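Local structure of 14-3-3 protein (Cryptosporidium parvum, 3EFZ) at residues 217-228 with 245-256. The protein belongs to the 14-3-3 family and probably binds phosphoserine-containing partner proteins as a helical adaptor in cell regulation. Sequence-based numbering, arbitrary orientation.
Sequences MKFANRAIQAAE and LKILRDNVSQWE
Straight from CG to NE, with CG set beside its backbone N (chi1 -80°), the side chain of Arg249 runs out across Ile224 to Glu228, whose own chain turns about CB-CG (chi2 58°) to meet it. Arg249 NH2 gives Glu228 OE1 a fairly straight hydrogen bond of 2.7 Å; NH1 adds a weak one to the same oxygen. OE1 lies close to the guanidinium plane but is itself approached on its anti side, while Glu228 OE2 turns to a salt bridge with Arg231. Ile224 CG2 sits over the centre of one guanidinium face, 3.5 Å from Arg249 CZ, so a methyl group backs that face of the guanidinium. Helices 213-228 and 239-256, the last two of the all-helical 14-3-3 fold, meet here; segments 217-228 and 245-256 run in largely opposite directions, 138° between their N-to-C directions, with a closest axis approach of 9.6 Å. Val252 is the knob, set in a hole formed by Met217, Ala220, Asn221 and Ile224: its CG2 touches Ala220 CB at 3.7 Å, and Val252 CG1 comes 3.3 Å from Asn221 OD1, the two side chains crossing at a slant. Toward the loop between the helices, Leu245 CD2 packs on Ala227 CB at 3.8 Å, and Leu248 lies against Ala220 and Ile224. At the far end Met217 lays CG 3.4 Å from Trp255 CD1 and makes an oblique Met-aromatic contact, SD standing 4.7 Å from the centroid of the five-membered ring. Beyond this pair, Trp255 also touches Pro213 and Glu214, and Met217 reaches Thr203 of helix 193-207.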
loop_
_atom_site.group_PDB
_atom_site.type_symbol
_atom_site.label_atom_id
_atom_site.label_comp_id
_atom_site.label_asym_id
_atom_site.label_seq_id
_atom_site.Cartn_x
_atom_site.Cartn_y
_atom_site.Cartn_z
ATOM N N MET B 217 7.178 15.530 -24.942
ATOM C CA MET B 217 8.615 15.724 -24.853
ATOM C C MET B 217 9.051 17.170 -25.030
ATOM O O MET B 217 9.967 17.617 -24.337
ATOM C CB MET B 217 9.365 14.768 -25.771
ATOM C CG MET B 217 9.962 13.564 -25.024
ATOM S SD MET B 217 8.845 12.491 -24.072
ATOM C CE MET B 217 8.933 13.112 -22.391
ATOM N N LYS B 218 8.383 17.906 -25.916
ATOM C CA LYS B 218 8.585 19.356 -26.014
ATOM C C LYS B 218 8.240 20.055 -24.693
ATOM O O LYS B 218 8.952 20.965 -24.252
ATOM C CB LYS B 218 7.742 19.941 -27.147
ATOM C CG LYS B 218 8.328 19.738 -28.523
ATOM C CD LYS B 218 7.392 20.269 -29.592
ATOM C CE LYS B 218 7.911 19.936 -30.987
ATOM N NZ LYS B 218 6.853 20.138 -32.013
ATOM N N PHE B 219 7.149 19.620 -24.068
ATOM C CA PHE B 219 6.699 20.163 -22.785
ATOM C C PHE B 219 7.770 19.940 -21.713
ATOM O O PHE B 219 8.114 20.864 -20.966
ATOM C CB PHE B 219 5.346 19.542 -22.382
ATOM C CG PHE B 219 4.706 20.187 -21.177
ATOM C CD1 PHE B 219 4.730 19.546 -19.937
ATOM C CD2 PHE B 219 4.086 21.436 -21.276
ATOM C CE1 PHE B 219 4.136 20.132 -18.795
ATOM C CE2 PHE B 219 3.494 22.043 -20.142
ATOM C CZ PHE B 219 3.521 21.382 -18.896
ATOM N N ALA B 220 8.295 18.715 -21.671
ATOM C CA ALA B 220 9.373 18.331 -20.757
ATOM C C ALA B 220 10.679 19.071 -21.039
ATOM O O ALA B 220 11.311 19.560 -20.104
ATOM C CB ALA B 220 9.599 16.818 -20.790
ATOM N N ASN B 221 11.076 19.142 -22.317
ATOM C CA ASN B 221 12.240 19.906 -22.757
ATOM C C ASN B 221 12.167 21.358 -22.298
ATOM O O ASN B 221 13.116 21.879 -21.717
ATOM C CB ASN B 221 12.370 19.874 -24.292
ATOM C CG ASN B 221 13.312 18.782 -24.796
ATOM O OD1 ASN B 221 14.051 18.170 -24.020
ATOM N ND2 ASN B 221 13.297 18.545 -26.112
ATOM N N ARG B 222 11.037 21.998 -22.579
ATOM C CA ARG B 222 10.766 23.375 -22.167
ATOM C C ARG B 222 11.051 23.647 -20.693
ATOM O O ARG B 222 11.666 24.659 -20.353
ATOM C CB ARG B 222 9.296 23.688 -22.404
ATOM C CG ARG B 222 9.036 24.585 -23.533
ATOM C CD ARG B 222 7.816 25.373 -23.195
ATOM N NE ARG B 222 6.575 24.675 -23.491
ATOM C CZ ARG B 222 5.461 24.820 -22.785
ATOM N NH1 ARG B 222 5.433 25.610 -21.710
ATOM N NH2 ARG B 222 4.375 24.155 -23.140
ATOM N N ALA B 223 10.563 22.745 -19.838
ATOM C CA ALA B 223 10.708 22.838 -18.387
ATOM C C ALA B 223 12.123 22.521 -17.906
ATOM O O ALA B 223 12.554 23.017 -16.861
ATOM C CB ALA B 223 9.701 21.921 -17.700
ATOM N N ILE B 224 12.832 21.678 -18.648
ATOM C CA ILE B 224 14.242 21.386 -18.362
ATOM C C ILE B 224 15.087 22.653 -18.577
ATOM O O ILE B 224 15.930 23.015 -17.737
ATOM C CB ILE B 224 14.792 20.225 -19.244
ATOM C CG1 ILE B 224 14.018 18.930 -18.991
ATOM C CG2 ILE B 224 16.277 19.987 -18.974
ATOM C CD1 ILE B 224 14.301 17.857 -20.006
ATOM N N GLN B 225 14.840 23.320 -19.704
ATOM C CA GLN B 225 15.563 24.534 -20.064
ATOM C C GLN B 225 15.175 25.729 -19.187
ATOM O O GLN B 225 16.001 26.595 -18.914
ATOM C CB GLN B 225 15.384 24.838 -21.557
ATOM C CG GLN B 225 16.554 24.372 -22.450
ATOM C CD GLN B 225 16.968 22.909 -22.236
ATOM O OE1 GLN B 225 16.165 21.984 -22.393
ATOM N NE2 GLN B 225 18.238 22.705 -21.896
ATOM N N ALA B 226 13.924 25.768 -18.741
ATOM C CA ALA B 226 13.470 26.822 -17.839
ATOM C C ALA B 226 14.109 26.658 -16.456
ATOM O O ALA B 226 14.479 27.649 -15.813
ATOM C CB ALA B 226 11.949 26.821 -17.736
ATOM N N ALA B 227 14.243 25.405 -16.012
ATOM C CA ALA B 227 14.846 25.088 -14.714
ATOM C C ALA B 227 16.331 25.394 -14.692
ATOM O O ALA B 227 16.835 25.948 -13.722
ATOM C CB ALA B 227 14.612 23.636 -14.354
ATOM N N GLU B 228 17.017 25.021 -15.771
ATOM C CA GLU B 228 18.449 25.223 -15.930
ATOM C C GLU B 228 18.799 26.718 -16.012
ATOM O O GLU B 228 19.818 27.165 -15.469
ATOM C CB GLU B 228 18.934 24.464 -17.172
ATOM C CG GLU B 228 20.311 23.819 -17.046
ATOM C CD GLU B 228 20.411 22.827 -15.891
ATOM O OE1 GLU B 228 19.905 21.695 -16.013
ATOM O OE2 GLU B 228 21.012 23.185 -14.864
ATOM N N LEU B 245 14.646 16.340 -12.604
ATOM C CA LEU B 245 15.254 16.796 -13.855
ATOM C C LEU B 245 15.912 15.643 -14.586
ATOM O O LEU B 245 15.869 15.584 -15.821
ATOM C CB LEU B 245 16.266 17.919 -13.614
ATOM C CG LEU B 245 15.688 19.306 -13.295
ATOM C CD1 LEU B 245 16.818 20.307 -12.998
ATOM C CD2 LEU B 245 14.781 19.804 -14.426
ATOM N N LYS B 246 16.515 14.725 -13.830
ATOM C CA LYS B 246 17.106 13.528 -14.415
ATOM C C LYS B 246 16.043 12.680 -15.103
ATOM O O LYS B 246 16.225 12.283 -16.255
ATOM C CB LYS B 246 17.854 12.701 -13.364
ATOM C CG LYS B 246 18.655 11.542 -13.954
ATOM C CD LYS B 246 19.266 10.652 -12.882
ATOM C CE LYS B 246 20.278 9.681 -13.486
ATOM N NZ LYS B 246 19.693 8.760 -14.503
ATOM N N ILE B 247 14.944 12.408 -14.398
ATOM C CA ILE B 247 13.832 11.622 -14.937
ATOM C C ILE B 247 13.262 12.255 -16.210
ATOM O O ILE B 247 12.988 11.551 -17.186
ATOM C CB ILE B 247 12.699 11.406 -13.892
ATOM C CG1 ILE B 247 13.212 10.587 -12.703
ATOM C CG2 ILE B 247 11.485 10.718 -14.536
ATOM C CD1 ILE B 247 12.348 10.681 -11.454
ATOM N N LEU B 248 13.100 13.578 -16.192
ATOM C CA LEU B 248 12.603 14.320 -17.352
ATOM C C LEU B 248 13.560 14.221 -18.542
ATOM O O LEU B 248 13.128 14.007 -19.677
ATOM C CB LEU B 248 12.322 15.792 -16.995
ATOM C CG LEU B 248 11.080 16.107 -16.153
ATOM C CD1 LEU B 248 11.203 17.460 -15.475
ATOM C CD2 LEU B 248 9.817 16.042 -16.992
ATOM N N ARG B 249 14.853 14.371 -18.269
ATOM C CA ARG B 249 15.895 14.240 -19.289
ATOM C C ARG B 249 15.980 12.831 -19.872
ATOM O O ARG B 249 16.061 12.672 -21.089
ATOM C CB ARG B 249 17.258 14.648 -18.732
ATOM C CG ARG B 249 17.477 16.139 -18.693
ATOM C CD ARG B 249 18.913 16.458 -18.296
ATOM N NE ARG B 249 19.283 17.833 -18.629
ATOM C CZ ARG B 249 19.334 18.842 -17.757
ATOM N NH1 ARG B 249 19.034 18.646 -16.475
ATOM N NH2 ARG B 249 19.693 20.054 -18.170
ATOM N N ASP B 250 15.972 11.826 -18.996
ATOM C CA ASP B 250 16.012 10.423 -19.401
ATOM C C ASP B 250 14.857 10.070 -20.326
ATOM O O ASP B 250 15.024 9.313 -21.284
ATOM C CB ASP B 250 15.976 9.502 -18.179
ATOM C CG ASP B 250 17.261 9.544 -17.367
ATOM O OD1 ASP B 250 18.234 10.198 -17.801
ATOM O OD2 ASP B 250 17.296 8.918 -16.284
ATOM N N ASN B 251 13.686 10.625 -20.036
ATOM C CA ASN B 251 12.503 10.327 -20.824
ATOM C C ASN B 251 12.491 10.982 -22.201
ATOM O O ASN B 251 12.057 10.358 -23.172
ATOM C CB ASN B 251 11.239 10.649 -20.039
ATOM C CG ASN B 251 10.865 9.544 -19.092
ATOM O OD1 ASN B 251 10.040 8.700 -19.418
ATOM N ND2 ASN B 251 11.494 9.516 -17.926
ATOM N N VAL B 252 12.973 12.222 -22.285
ATOM C CA VAL B 252 13.083 12.909 -23.577
ATOM C C VAL B 252 14.095 12.209 -24.491
ATOM O O VAL B 252 13.838 12.055 -25.690
ATOM C CB VAL B 252 13.429 14.423 -23.449
ATOM C CG1 VAL B 252 13.405 15.083 -24.810
ATOM C CG2 VAL B 252 12.441 15.133 -22.553
ATOM N N SER B 253 15.223 11.775 -23.921
ATOM C CA SER B 253 16.300 11.145 -24.700
ATOM C C SER B 253 15.895 9.785 -25.270
ATOM O O SER B 253 16.185 9.496 -26.429
ATOM C CB SER B 253 17.598 11.034 -23.887
ATOM O OG SER B 253 17.666 9.806 -23.185
ATOM N N GLN B 254 15.224 8.966 -24.457
ATOM C CA GLN B 254 14.658 7.688 -24.916
ATOM C C GLN B 254 13.687 7.883 -26.086
ATOM O O GLN B 254 13.654 7.072 -27.021
ATOM C CB GLN B 254 13.951 6.960 -23.772
ATOM C CG GLN B 254 14.886 6.288 -22.776
ATOM C CD GLN B 254 14.220 6.013 -21.429
ATOM O OE1 GLN B 254 13.031 6.284 -21.237
ATOM N NE2 GLN B 254 14.992 5.476 -20.486
ATOM N N TRP B 255 12.904 8.959 -26.023
ATOM C CA TRP B 255 12.008 9.347 -27.113
ATOM C C TRP B 255 12.790 9.871 -28.330
ATOM O O TRP B 255 12.496 9.501 -29.471
ATOM C CB TRP B 255 10.988 10.383 -26.618
ATOM C CG TRP B 255 10.243 11.087 -27.713
ATOM C CD1 TRP B 255 10.433 12.371 -28.138
ATOM C CD2 TRP B 255 9.199 10.543 -28.532
ATOM N NE1 TRP B 255 9.571 12.663 -29.167
ATOM C CE2 TRP B 255 8.803 11.559 -29.431
ATOM C CE3 TRP B 255 8.560 9.294 -28.596
ATOM C CZ2 TRP B 255 7.793 11.368 -30.387
ATOM C CZ3 TRP B 255 7.557 9.103 -29.549
ATOM C CH2 TRP B 255 7.183 10.137 -30.430
ATOM N N GLU B 256 13.786 10.720 -28.069
ATOM C CA GLU B 256 14.650 11.281 -29.110
ATOM C C GLU B 256 15.498 10.210 -29.806
ATOM O O GLU B 256 15.847 10.352 -30.981
ATOM C CB GLU B 256 15.555 12.375 -28.530
ATOM C CG GLU B 256 14.874 13.735 -28.352
ATOM C CD GLU B 256 15.817 14.817 -27.828
ATOM O OE1 GLU B 256 17.048 14.598 -27.816
ATOM O OE2 GLU B 256 15.323 15.893 -27.430
#